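Local atomic coordinates of putative NAD dependent dehydrogenase (Micromonospora echinospora, PDB entry 6NOR), a protein that binds NAD and probably acts as an oxidoreductase in the biosynthesis of the aminoglycoside antibiotic gentamicin. Residues H141-V146 against W200-L205; V170-T176 against G247-W253; R207-K212 against T331-D336; G192-T196 against V231-V237. One frame throughout, in Å; residues are numbered along the deposited sequence.

Overall arrangement
Interaction 1 joins the loop after the last Rossmann strand to helix 199-209, beside NAD and about 5 Å from the centre of the chain. Interaction 3, its centre about 9 Å from that of interaction 1, joins the same helix to the start of helix 334-353. Interactions 2 and 4 lie within the sheet domain and also touch the second subunit. Interaction 2 pairs two strands, its centre about 12 Å from that of interaction 1; Ala202 of the helix packs on Cys249 there. The centre of interaction 4 is about 10 Å from that of interaction 2, and its strand 234-241 is the next one in the sheet. Along the chain, interaction 1 closes before interaction 3 opens, and both segments of interaction 4 fall between those of interaction 2.

Interaction 1: residues H141-V146 against W200-L205; sequences HGGNFV and WHAVEL. With NAD (nicotinamide-adenine-dinucleotide), chain G.
The nicotinamide end of the NAD pocket is where the loop after Rossmann strand 139-141 meets helix 199-209, with His141 on Glu204 and Phe145 on His201. His141 NE2 donates to Glu204 OE2 at 3.0 Å. The bond is nearly straight, at 162°. The oxygen lies in the imidazole plane, but the histidine comes from above the carboxylate plane. Glu204 CG is anti to the backbone N (chi1 -169°), and the extended chain carries the carboxylate to the loop. Glu204 OE1 comes within 3.3 Å of Gly143 CA. Glu204 OE1 also takes a weak bond from Trp200 NE1. Two waters add to the grip on this buried acid. Water 1 donates to Glu204 OE2 and to Gly143 O, while water 2 donates to Glu204 OE1 and lies 2.8 Å from His201 ND1.

The imidazole of His201 receives the edge of Phe145 on one face. The ring centroids are 4.7 Å apart and the planes stand at 81°, a T-shaped pair. Trp200 CD1 lies over the opposite face. Further along, Val146 CG1 packs on Leu205 CD2 at 3.8 Å.

Asn144 OD1 accepts a hydrogen bond from the carboxamide nitrogen N7N of NAD at 2.8 Å. Its ND2 bonds to Ser311 O, which fixes the amide's rotation. His201 NE2 has a weak bond with Lys116 NZ, and Lys116 also binds NAD. This grouping of loop, helix and cofactor is consistent with the nicotinamide site of GFO/IDH/MocA oxidoreductases, set between the Rossmann domain and the sheet domain.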
# COMPACT_ATOMS: atom_id res chain seq x y z
N HIS A 141 11.82 -29.90 -13.36
CA HIS A 141 12.65 -29.18 -12.40
C HIS A 141 11.80 -28.26 -11.52
O HIS A 141 10.76 -27.77 -11.94
CB HIS A 141 13.74 -28.38 -13.09
CG HIS A 141 13.23 -27.25 -13.93
ND1 HIS A 141 12.78 -27.41 -15.22
CD2 HIS A 141 13.09 -25.93 -13.65
CE1 HIS A 141 12.38 -26.25 -15.70
NE2 HIS A 141 12.55 -25.33 -14.77
N GLY A 142 12.28 -28.02 -10.31
CA GLY A 142 11.50 -27.31 -9.31
C GLY A 142 11.48 -25.80 -9.33
O GLY A 142 11.62 -25.18 -8.29
N GLY A 143 11.26 -25.19 -10.50
CA GLY A 143 10.95 -23.76 -10.55
C GLY A 143 9.50 -23.44 -10.25
O GLY A 143 8.73 -23.19 -11.15
N ASN A 144 9.13 -23.44 -8.98
CA ASN A 144 7.72 -23.32 -8.59
C ASN A 144 7.06 -21.97 -8.84
O ASN A 144 5.86 -21.93 -9.06
CB ASN A 144 7.56 -23.68 -7.11
CG ASN A 144 8.57 -22.97 -6.23
OD1 ASN A 144 9.74 -23.29 -6.26
ND2 ASN A 144 8.12 -21.99 -5.47
N PHE A 145 7.80 -20.87 -8.82
CA PHE A 145 7.12 -19.59 -8.82
C PHE A 145 6.49 -19.24 -10.16
O PHE A 145 5.59 -18.41 -10.22
CB PHE A 145 8.06 -18.46 -8.36
CG PHE A 145 8.49 -18.60 -6.92
CD1 PHE A 145 7.59 -18.39 -5.91
CD2 PHE A 145 9.78 -18.99 -6.60
CE1 PHE A 145 7.97 -18.54 -4.58
CE2 PHE A 145 10.17 -19.14 -5.29
CZ PHE A 145 9.27 -18.92 -4.27
N VAL A 146 6.91 -19.89 -11.24
CA VAL A 146 6.25 -19.62 -12.51
C VAL A 146 4.90 -20.32 -12.54
O VAL A 146 4.17 -20.16 -13.49
CB VAL A 146 7.10 -20.06 -13.73
CG1 VAL A 146 8.35 -19.23 -13.83
CG2 VAL A 146 7.46 -21.55 -13.65
N TRP A 200 18.30 -18.46 -9.31
CA TRP A 200 17.61 -19.42 -10.15
C TRP A 200 16.19 -18.95 -10.45
O TRP A 200 15.79 -18.89 -11.61
CB TRP A 200 17.54 -20.81 -9.50
CG TRP A 200 16.82 -21.77 -10.40
CD1 TRP A 200 15.47 -21.90 -10.55
CD2 TRP A 200 17.41 -22.69 -11.30
NE1 TRP A 200 15.19 -22.84 -11.49
CE2 TRP A 200 16.37 -23.35 -11.97
CE3 TRP A 200 18.73 -23.03 -11.61
CZ2 TRP A 200 16.59 -24.32 -12.92
CZ3 TRP A 200 18.95 -24.00 -12.55
CH2 TRP A 200 17.89 -24.64 -13.19
N HIS A 201 15.44 -18.63 -9.41
CA HIS A 201 14.07 -18.19 -9.57
C HIS A 201 13.94 -16.87 -10.27
O HIS A 201 13.06 -16.68 -11.09
CB HIS A 201 13.40 -18.06 -8.23
CG HIS A 201 13.21 -19.36 -7.53
ND1 HIS A 201 12.45 -20.37 -8.06
CD2 HIS A 201 13.68 -19.82 -6.35
CE1 HIS A 201 12.44 -21.39 -7.23
NE2 HIS A 201 13.18 -21.08 -6.19
N ALA A 202 14.81 -15.95 -9.91
CA ALA A 202 14.71 -14.63 -10.46
C ALA A 202 14.93 -14.71 -11.97
O ALA A 202 14.19 -14.11 -12.74
CB ALA A 202 15.71 -13.69 -9.80
N VAL A 203 15.91 -15.50 -12.39
CA VAL A 203 16.21 -15.60 -13.82
C VAL A 203 15.09 -16.32 -14.56
O VAL A 203 14.70 -15.90 -15.63
CB VAL A 203 17.55 -16.30 -14.07
CG1 VAL A 203 17.71 -16.58 -15.54
CG2 VAL A 203 18.69 -15.42 -13.57
N GLU A 204 14.53 -17.36 -13.97
CA GLU A 204 13.43 -18.05 -14.63
C GLU A 204 12.22 -17.12 -14.78
O GLU A 204 11.61 -17.05 -15.85
CB GLU A 204 13.06 -19.33 -13.86
CG GLU A 204 12.10 -20.26 -14.61
CD GLU A 204 11.95 -21.66 -13.98
OE1 GLU A 204 12.37 -21.85 -12.82
OE2 GLU A 204 11.42 -22.57 -14.66
N LEU A 205 11.89 -16.38 -13.71
CA LEU A 205 10.77 -15.43 -13.74
C LEU A 205 10.97 -14.34 -14.77
O LEU A 205 10.05 -14.04 -15.51
CB LEU A 205 10.56 -14.80 -12.37
CG LEU A 205 9.95 -15.76 -11.37
CD1 LEU A 205 10.10 -15.26 -9.93
CD2 LEU A 205 8.48 -16.01 -11.73
PA NAD G . 17.61 -29.50 3.75
O1A NAD G . 19.03 -29.33 4.33
O2A NAD G . 16.54 -29.01 4.66
O5B NAD G . 17.35 -31.02 3.46
C5B NAD G . 18.31 -31.75 2.73
C4B NAD G . 18.02 -33.25 3.02
O4B NAD G . 18.66 -34.02 2.19
C3B NAD G . 18.55 -33.59 4.39
O3B NAD G . 17.58 -34.27 5.06
C2B NAD G . 19.78 -34.50 4.11
O2B NAD G . 19.92 -35.46 5.23
C1B NAD G . 19.41 -35.11 3.06
N9A NAD G . 20.52 -35.58 2.24
C8A NAD G . 21.74 -35.05 2.05
N7A NAD G . 22.39 -35.83 1.15
C5A NAD G . 21.58 -36.83 0.81
C6A NAD G . 21.74 -37.89 -0.04
N6A NAD G . 22.86 -38.20 -0.79
N1A NAD G . 20.75 -38.75 -0.22
C2A NAD G . 19.58 -38.60 0.45
N3A NAD G . 19.43 -37.56 1.29
C4A NAD G . 20.42 -36.67 1.47
O3 NAD G . 17.57 -28.75 2.40
PN NAD G . 16.30 -28.24 1.59
O1N NAD G . 15.12 -29.16 1.65
O2N NAD G . 15.93 -26.84 2.05
O5D NAD G . 16.77 -28.16 0.09
C5D NAD G . 16.85 -29.32 -0.71
C4D NAD G . 16.71 -28.92 -2.20
O4D NAD G . 15.61 -28.27 -2.44
C3D NAD G . 17.86 -27.94 -2.60
O3D NAD G . 18.27 -28.25 -3.80
C2D NAD G . 17.19 -26.55 -2.53
O2D NAD G . 17.91 -25.61 -3.44
C1D NAD G . 15.97 -26.78 -2.93
N1N NAD G . 15.03 -25.85 -2.37
C2N NAD G . 14.01 -25.37 -3.18
C3N NAD G . 13.07 -24.47 -2.70
C7N NAD G . 11.98 -23.97 -3.67
O7N NAD G . 11.22 -23.14 -3.34
N7N NAD G . 11.94 -24.50 -4.99
C4N NAD G . 13.12 -24.01 -1.40
C5N NAD G . 14.14 -24.49 -0.57
C6N NAD G . 15.10 -25.41 -1.07
O HOH W 1 9.66 -24.47 -13.44
O HOH W 2 10.81 -20.37 -10.33

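Interaction 2: residues V170-T176 against G247-W253; sequences VRVAFRT and GQCDVSW
Asp250 meets Arg171 and Arg175 across two parallel strands. Its OD2 takes both arginines. Arg175 NH2 lies 2.8 Å from Asp250 OD2 and comes from well above the carboxylate plane. Arg171 NH2 lies 3.1 Å from Asp250 OD2, in a weak bond of the same salt-bridge network. Asp250 CG is anti to the backbone N (chi1 -177°), which holds the carboxylate between the two guanidinium groups. Both planes stand steeply to it, at 75° for Arg171 and 81° for Arg175. Gln248 OE1 lies 3.5 Å from Arg171 CD.

The backbones set this spacing. Asp250 N donates to Val172 O, and Phe174 N donates to Asp250 O at 2.8 Å. Matching bonds run from Gln248 N to Val170 O through to Thr176 N on Ser252 O. On the other side of the sheet, Val172 and Cys249 pack on helix 199-209.

Further out lies the second subunit. Its Gln248 NE2 donates to Asp250 OD2, and Gln248 NE2 here bonds to Asp250 of that subunit. Arg175 NH1 also pairs with Glu264 of the second subunit. The arrangement is that of a parallel strand pair within the mixed sheet of a GFO/IDH/MocA C-terminal domain, its polar face meeting a neighbouring subunit.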
# COMPACT_ATOMS: atom_id res chain seq x y z
N VAL A 170 12.37 -5.55 -17.35
CA VAL A 170 11.78 -6.49 -16.43
C VAL A 170 12.69 -6.54 -15.22
O VAL A 170 13.91 -6.40 -15.35
CB VAL A 170 11.57 -7.87 -17.05
CG1 VAL A 170 12.89 -8.49 -17.49
CG2 VAL A 170 10.86 -8.78 -16.07
N ARG A 171 12.10 -6.67 -14.04
CA ARG A 171 12.87 -6.70 -12.82
C ARG A 171 12.28 -7.72 -11.85
O ARG A 171 11.10 -7.72 -11.61
CB ARG A 171 12.92 -5.32 -12.18
CG ARG A 171 13.46 -5.34 -10.77
CD ARG A 171 14.13 -4.03 -10.37
NE ARG A 171 14.98 -4.22 -9.18
CZ ARG A 171 14.52 -4.16 -7.94
NH1 ARG A 171 13.23 -3.92 -7.72
NH2 ARG A 171 15.34 -4.33 -6.93
N VAL A 172 13.13 -8.58 -11.31
CA VAL A 172 12.74 -9.49 -10.27
C VAL A 172 13.64 -9.31 -9.07
O VAL A 172 14.85 -9.40 -9.19
CB VAL A 172 12.81 -10.95 -10.70
CG1 VAL A 172 12.31 -11.81 -9.58
CG2 VAL A 172 11.99 -11.18 -11.95
N ALA A 173 13.04 -9.03 -7.92
CA ALA A 173 13.78 -8.89 -6.69
C ALA A 173 13.43 -10.02 -5.75
O ALA A 173 12.26 -10.33 -5.54
CB ALA A 173 13.49 -7.53 -6.04
N PHE A 174 14.43 -10.67 -5.19
CA PHE A 174 14.14 -11.80 -4.32
C PHE A 174 15.08 -11.77 -3.11
O PHE A 174 16.29 -11.91 -3.23
CB PHE A 174 14.21 -13.12 -5.13
CG PHE A 174 13.64 -14.33 -4.41
CD1 PHE A 174 13.15 -14.24 -3.13
CD2 PHE A 174 13.43 -15.50 -5.09
CE1 PHE A 174 12.60 -15.32 -2.49
CE2 PHE A 174 12.86 -16.60 -4.47
CZ PHE A 174 12.45 -16.51 -3.16
N ARG A 175 14.49 -11.54 -1.95
CA ARG A 175 15.25 -11.29 -0.74
C ARG A 175 14.78 -12.08 0.45
O ARG A 175 13.59 -12.17 0.72
CB ARG A 175 15.22 -9.81 -0.40
CG ARG A 175 15.98 -8.98 -1.41
CD ARG A 175 15.56 -7.56 -1.33
NE ARG A 175 16.21 -6.73 -2.33
CZ ARG A 175 15.69 -5.60 -2.76
NH1 ARG A 175 14.52 -5.20 -2.28
NH2 ARG A 175 16.32 -4.87 -3.66
N THR A 176 15.75 -12.64 1.16
CA THR A 176 15.53 -13.42 2.35
C THR A 176 16.59 -13.07 3.38
O THR A 176 17.53 -12.35 3.09
CB THR A 176 15.62 -14.94 2.09
OG1 THR A 176 17.00 -15.33 2.06
CG2 THR A 176 14.96 -15.33 0.79
N GLY A 247 16.82 -6.90 -18.38
CA GLY A 247 16.36 -7.57 -17.19
C GLY A 247 17.28 -7.28 -16.02
O GLY A 247 18.48 -7.10 -16.18
N GLN A 248 16.69 -7.22 -14.84
CA GLN A 248 17.46 -7.13 -13.61
C GLN A 248 17.03 -8.24 -12.65
O GLN A 248 15.84 -8.47 -12.46
CB GLN A 248 17.28 -5.78 -12.94
CG GLN A 248 17.42 -4.58 -13.82
CD GLN A 248 16.92 -3.32 -13.15
OE1 GLN A 248 17.12 -3.12 -11.95
NE2 GLN A 248 16.24 -2.47 -13.91
N CYS A 249 18.00 -8.91 -12.04
CA CYS A 249 17.71 -9.82 -10.95
C CYS A 249 18.49 -9.36 -9.74
O CYS A 249 19.71 -9.30 -9.76
CB CYS A 249 18.08 -11.25 -11.32
SG CYS A 249 17.23 -11.77 -12.80
N ASP A 250 17.75 -8.99 -8.70
CA ASP A 250 18.31 -8.49 -7.46
C ASP A 250 18.04 -9.56 -6.40
O ASP A 250 16.90 -9.81 -6.07
CB ASP A 250 17.67 -7.15 -7.11
CG ASP A 250 18.23 -6.49 -5.85
OD1 ASP A 250 18.75 -7.19 -4.96
OD2 ASP A 250 18.11 -5.25 -5.75
N VAL A 251 19.08 -10.22 -5.91
CA VAL A 251 18.87 -11.25 -4.89
C VAL A 251 19.77 -11.05 -3.69
O VAL A 251 20.85 -10.51 -3.80
CB VAL A 251 19.10 -12.67 -5.46
CG1 VAL A 251 18.16 -12.94 -6.65
CG2 VAL A 251 20.57 -12.89 -5.82
N SER A 252 19.31 -11.47 -2.52
CA SER A 252 20.05 -11.24 -1.31
C SER A 252 19.66 -12.22 -0.23
O SER A 252 18.49 -12.55 -0.09
CB SER A 252 19.82 -9.81 -0.80
OG SER A 252 20.48 -9.61 0.43
N TRP A 253 20.66 -12.66 0.53
CA TRP A 253 20.49 -13.47 1.73
C TRP A 253 20.61 -12.64 2.99
O TRP A 253 20.52 -13.16 4.08
CB TRP A 253 21.55 -14.56 1.79
CG TRP A 253 21.30 -15.80 1.00
CD1 TRP A 253 20.15 -16.18 0.36
CD2 TRP A 253 22.24 -16.84 0.78
NE1 TRP A 253 20.32 -17.40 -0.24
CE2 TRP A 253 21.60 -17.83 0.01
CE3 TRP A 253 23.56 -17.05 1.19
CZ2 TRP A 253 22.24 -19.01 -0.37
CZ3 TRP A 253 24.20 -18.21 0.79
CH2 TRP A 253 23.54 -19.17 0.03

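Interaction 3: residues R207-K212 against T331-D336; sequences RWMLGK and THTPDD
Arg207 and Lys212 reach Asp336 from the end of helix 199-209, and the two bases are set quite differently on the acid. The arginine guanidinium presents its edge. Arg207 NH1 donates to Asp336 OD1 at 3.0 Å in a nearly straight bond of 173°, and the oxygen lies in the guanidinium plane. It uses its anti lone pair, the one away from OD2. The guanidinium and carboxylate planes are turned 51° from each other. A bend at chi3 turns the end of Arg207 toward the acid, and Lys212 CB sits over one guanidinium face.

Lys212 crosses Asp336 at about a right angle. Its extended chain brings Lys212 NZ to 3.1 Å from Asp336 OD1 and equally far from Asp336 OD2; both bonds are weak. Lys212 NZ also donates to His332 ND1 at 3.1 Å, from well out of the imidazole plane.

His332 also meets Trp208. The edge of His332 points at the face of Trp208. His332 CE1 lies 3.7 Å from Trp208 NE1, and the planes stand at 74°, making a T-shaped pair. His155 stacks on Trp208, and Tyr147 meets His332 edge-to-face.

Asp336 also bonds within its own segment. Asp336 OD2 accepts Thr333 N at 2.9 Å, where Thr333 is the N-cap of helix 334-353. Across the contact, Gly211 closes helix 199-209 in a Schellman motif, just before Lys212. The carboxylate is therefore shared by two bases and a helix N-terminus, which would probably favour its charged form. The lysine bond to ND1 is consistent with an imidazole that has no proton on that nitrogen.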
# COMPACT_ATOMS: atom_id res chain seq x y z
N ARG A 207 12.87 -14.32 -17.66
CA ARG A 207 12.68 -14.93 -18.98
C ARG A 207 11.22 -15.08 -19.32
O ARG A 207 10.75 -14.67 -20.36
CB ARG A 207 13.27 -16.33 -19.04
CG ARG A 207 14.72 -16.45 -19.18
CD ARG A 207 15.08 -17.93 -19.34
NE ARG A 207 14.97 -18.41 -20.71
CZ ARG A 207 14.23 -19.46 -21.07
NH1 ARG A 207 13.52 -20.11 -20.17
NH2 ARG A 207 14.20 -19.85 -22.33
N TRP A 208 10.53 -15.72 -18.40
CA TRP A 208 9.15 -16.13 -18.57
C TRP A 208 8.24 -14.94 -18.73
O TRP A 208 7.40 -14.92 -19.62
CB TRP A 208 8.74 -16.96 -17.37
CG TRP A 208 7.30 -17.35 -17.30
CD1 TRP A 208 6.59 -18.08 -18.23
CD2 TRP A 208 6.41 -17.10 -16.22
NE1 TRP A 208 5.31 -18.27 -17.78
CE2 TRP A 208 5.17 -17.68 -16.55
CE3 TRP A 208 6.53 -16.42 -15.00
CZ2 TRP A 208 4.07 -17.61 -15.71
CZ3 TRP A 208 5.43 -16.35 -14.16
CH2 TRP A 208 4.22 -16.94 -14.52
N MET A 209 8.41 -13.94 -17.88
CA MET A 209 7.56 -12.75 -17.97
C MET A 209 7.70 -12.11 -19.35
O MET A 209 6.76 -11.52 -19.84
CB MET A 209 7.90 -11.75 -16.87
CG MET A 209 7.40 -12.18 -15.50
SD MET A 209 5.59 -12.30 -15.37
CE MET A 209 5.46 -12.94 -13.72
N LEU A 210 8.85 -12.28 -19.99
CA LEU A 210 9.06 -11.67 -21.31
C LEU A 210 8.65 -12.54 -22.49
O LEU A 210 8.74 -12.09 -23.63
CB LEU A 210 10.51 -11.27 -21.49
CG LEU A 210 10.99 -10.03 -20.75
CD1 LEU A 210 12.30 -9.56 -21.34
CD2 LEU A 210 9.96 -8.95 -20.81
N GLY A 211 8.23 -13.77 -22.23
CA GLY A 211 7.86 -14.68 -23.30
C GLY A 211 9.04 -15.53 -23.74
O GLY A 211 9.15 -15.89 -24.90
N LYS A 212 9.90 -15.84 -22.78
CA LYS A 212 11.11 -16.65 -22.98
C LYS A 212 11.91 -16.34 -24.25
O LYS A 212 12.10 -17.22 -25.08
CB LYS A 212 10.74 -18.13 -22.96
CG LYS A 212 10.15 -18.58 -21.66
CD LYS A 212 9.61 -19.99 -21.76
CE LYS A 212 9.16 -20.47 -20.39
NZ LYS A 212 8.68 -21.87 -20.40
N THR A 331 4.46 -27.13 -19.55
CA THR A 331 4.71 -25.75 -19.94
C THR A 331 6.18 -25.40 -19.84
O THR A 331 6.75 -24.77 -20.72
CB THR A 331 3.91 -24.81 -19.05
OG1 THR A 331 2.52 -25.16 -19.12
CG2 THR A 331 4.15 -23.35 -19.45
N HIS A 332 6.80 -25.84 -18.75
CA HIS A 332 8.19 -25.57 -18.49
C HIS A 332 9.03 -26.84 -18.59
O HIS A 332 8.80 -27.82 -17.89
CB HIS A 332 8.31 -24.89 -17.13
CG HIS A 332 7.40 -23.72 -16.99
ND1 HIS A 332 7.68 -22.49 -17.53
CD2 HIS A 332 6.19 -23.59 -16.38
CE1 HIS A 332 6.69 -21.65 -17.27
NE2 HIS A 332 5.78 -22.30 -16.58
N THR A 333 10.00 -26.82 -19.49
CA THR A 333 10.70 -28.02 -19.93
C THR A 333 12.17 -27.96 -19.58
O THR A 333 12.65 -26.92 -19.13
CB THR A 333 10.55 -28.20 -21.44
OG1 THR A 333 11.22 -27.12 -22.09
CG2 THR A 333 9.08 -28.22 -21.82
N PRO A 334 12.90 -29.06 -19.79
CA PRO A 334 14.35 -29.02 -19.56
C PRO A 334 15.10 -27.97 -20.38
O PRO A 334 16.14 -27.52 -19.93
CB PRO A 334 14.79 -30.43 -19.97
CG PRO A 334 13.61 -31.28 -19.56
CD PRO A 334 12.42 -30.46 -19.94
N ASP A 335 14.59 -27.58 -21.54
CA ASP A 335 15.16 -26.46 -22.28
C ASP A 335 15.18 -25.16 -21.43
O ASP A 335 16.13 -24.39 -21.48
CB ASP A 335 14.36 -26.22 -23.56
CG ASP A 335 14.51 -27.35 -24.57
OD1 ASP A 335 15.64 -27.85 -24.74
OD2 ASP A 335 13.49 -27.75 -25.19
N ASP A 336 14.13 -24.93 -20.65
CA ASP A 336 14.07 -23.75 -19.81
C ASP A 336 15.13 -23.84 -18.71
O ASP A 336 15.82 -22.86 -18.41
CB ASP A 336 12.67 -23.56 -19.22
CG ASP A 336 11.61 -23.36 -20.29
OD1 ASP A 336 11.67 -22.34 -21.00
OD2 ASP A 336 10.69 -24.21 -20.41

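Interaction 4: residues G192-T196 against V231-V237; sequences GGALT and VEDQGVV
Val231 begins the contact by packing on the glycine turn that leads into helix 194-197. Val231 CB lies 3.5 Å from Gly193 N, and CG1 reaches Gly192 C.

Glu232 follows and binds the helix start with both its backbone and its side chain. Glu232 O accepts Ala194 N at 3.1 Å in a fairly straight bond of 165°, with the donor tilted out of the carbonyl plane. The side chain folds back, with chi1 at 81° and a bend at chi2, so that the carboxylate lies beside the first helical amides. Glu232 OE2 accepts Leu195 N at 2.7 Å through its anti lone pair. Gly193 N makes weak bonds to both carboxylate oxygens. Tyr348 OH is a further partner of OE2, and it also bonds to Thr196 OG1. These amides at the helix N-terminus would probably stabilise the carboxylate's negative charge.

Asp233 O lies 3.5 Å from Ala194 CB, while the side chain points away. Asp233 OD2 accepts the backbone N of Leu225 and of Ser226, and OD1 pairs with Arg185. A classic beta bulge follows, in which Asp233 and Gln234 are paired with the single residue Arg223 of the neighbouring strand. Gly235 CA lies 4.5 Å from Leu195 CD1. Val237 ends the contact, with Val237 CG2 meeting Leu195 CD1 at 3.6 Å.

Here a short helix is held at its N-terminus by a glutamate from the approach to a strand, on the helix-covered side of the mixed sheet in this GFO/IDH/MocA C-terminal domain.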
# COMPACT_ATOMS: atom_id res chain seq x y z
N GLY A 192 26.86 -22.44 -5.52
CA GLY A 192 27.06 -21.02 -5.29
C GLY A 192 26.09 -20.54 -4.23
O GLY A 192 25.38 -21.35 -3.65
N GLY A 193 26.06 -19.24 -4.00
CA GLY A 193 25.23 -18.68 -2.95
C GLY A 193 23.90 -18.17 -3.44
O GLY A 193 23.24 -18.83 -4.23
N ALA A 194 23.54 -16.97 -3.00
CA ALA A 194 22.26 -16.35 -3.31
C ALA A 194 21.96 -16.33 -4.79
O ALA A 194 20.81 -16.44 -5.20
CB ALA A 194 22.21 -14.91 -2.77
N LEU A 195 22.99 -16.17 -5.61
CA LEU A 195 22.79 -16.12 -7.05
C LEU A 195 22.34 -17.46 -7.59
O LEU A 195 21.60 -17.54 -8.56
CB LEU A 195 24.07 -15.68 -7.74
CG LEU A 195 23.93 -14.95 -9.06
CD1 LEU A 195 22.89 -13.86 -8.92
CD2 LEU A 195 25.27 -14.37 -9.46
N THR A 196 22.77 -18.53 -6.95
CA THR A 196 22.30 -19.84 -7.35
C THR A 196 20.96 -20.17 -6.70
O THR A 196 20.06 -20.68 -7.32
CB THR A 196 23.32 -20.93 -6.97
OG1 THR A 196 24.56 -20.63 -7.59
CG2 THR A 196 22.85 -22.32 -7.41
N VAL A 231 30.61 -18.60 -0.33
CA VAL A 231 29.71 -18.20 -1.41
C VAL A 231 29.15 -16.82 -1.16
O VAL A 231 29.20 -16.33 -0.05
CB VAL A 231 28.55 -19.20 -1.61
CG1 VAL A 231 29.08 -20.54 -2.05
CG2 VAL A 231 27.70 -19.32 -0.32
N GLU A 232 28.59 -16.21 -2.21
CA GLU A 232 28.09 -14.84 -2.14
C GLU A 232 26.74 -14.74 -1.41
O GLU A 232 25.95 -15.67 -1.46
CB GLU A 232 27.98 -14.25 -3.54
CG GLU A 232 26.72 -14.64 -4.31
CD GLU A 232 26.73 -16.07 -4.84
OE1 GLU A 232 27.76 -16.77 -4.73
OE2 GLU A 232 25.70 -16.51 -5.36
N ASP A 233 26.50 -13.60 -0.76
CA ASP A 233 25.24 -13.31 -0.04
C ASP A 233 24.31 -12.41 -0.84
O ASP A 233 23.12 -12.32 -0.58
CB ASP A 233 25.51 -12.60 1.28
CG ASP A 233 26.05 -13.52 2.35
OD1 ASP A 233 25.28 -14.33 2.89
OD2 ASP A 233 27.25 -13.40 2.68
N GLN A 234 24.88 -11.69 -1.78
CA GLN A 234 24.08 -10.81 -2.60
C GLN A 234 24.62 -10.77 -4.00
O GLN A 234 25.81 -10.94 -4.23
CB GLN A 234 24.01 -9.39 -2.03
CG GLN A 234 25.33 -8.76 -1.77
CD GLN A 234 25.21 -7.29 -1.38
OE1 GLN A 234 26.16 -6.69 -0.89
NE2 GLN A 234 24.05 -6.69 -1.63
N GLY A 235 23.71 -10.55 -4.94
CA GLY A 235 24.08 -10.44 -6.32
C GLY A 235 23.07 -9.64 -7.10
O GLY A 235 21.88 -9.61 -6.77
N VAL A 236 23.56 -8.98 -8.14
CA VAL A 236 22.71 -8.30 -9.08
C VAL A 236 23.17 -8.72 -10.47
O VAL A 236 24.33 -8.66 -10.80
CB VAL A 236 22.78 -6.77 -8.93
CG1 VAL A 236 21.74 -6.11 -9.81
CG2 VAL A 236 22.55 -6.38 -7.49
N VAL A 237 22.23 -9.16 -11.28
CA VAL A 237 22.49 -9.52 -12.65
C VAL A 237 21.78 -8.56 -13.59
O VAL A 237 20.58 -8.35 -13.48
CB VAL A 237 22.00 -10.94 -12.95
CG1 VAL A 237 22.39 -11.37 -14.37
CG2 VAL A 237 22.54 -11.92 -11.91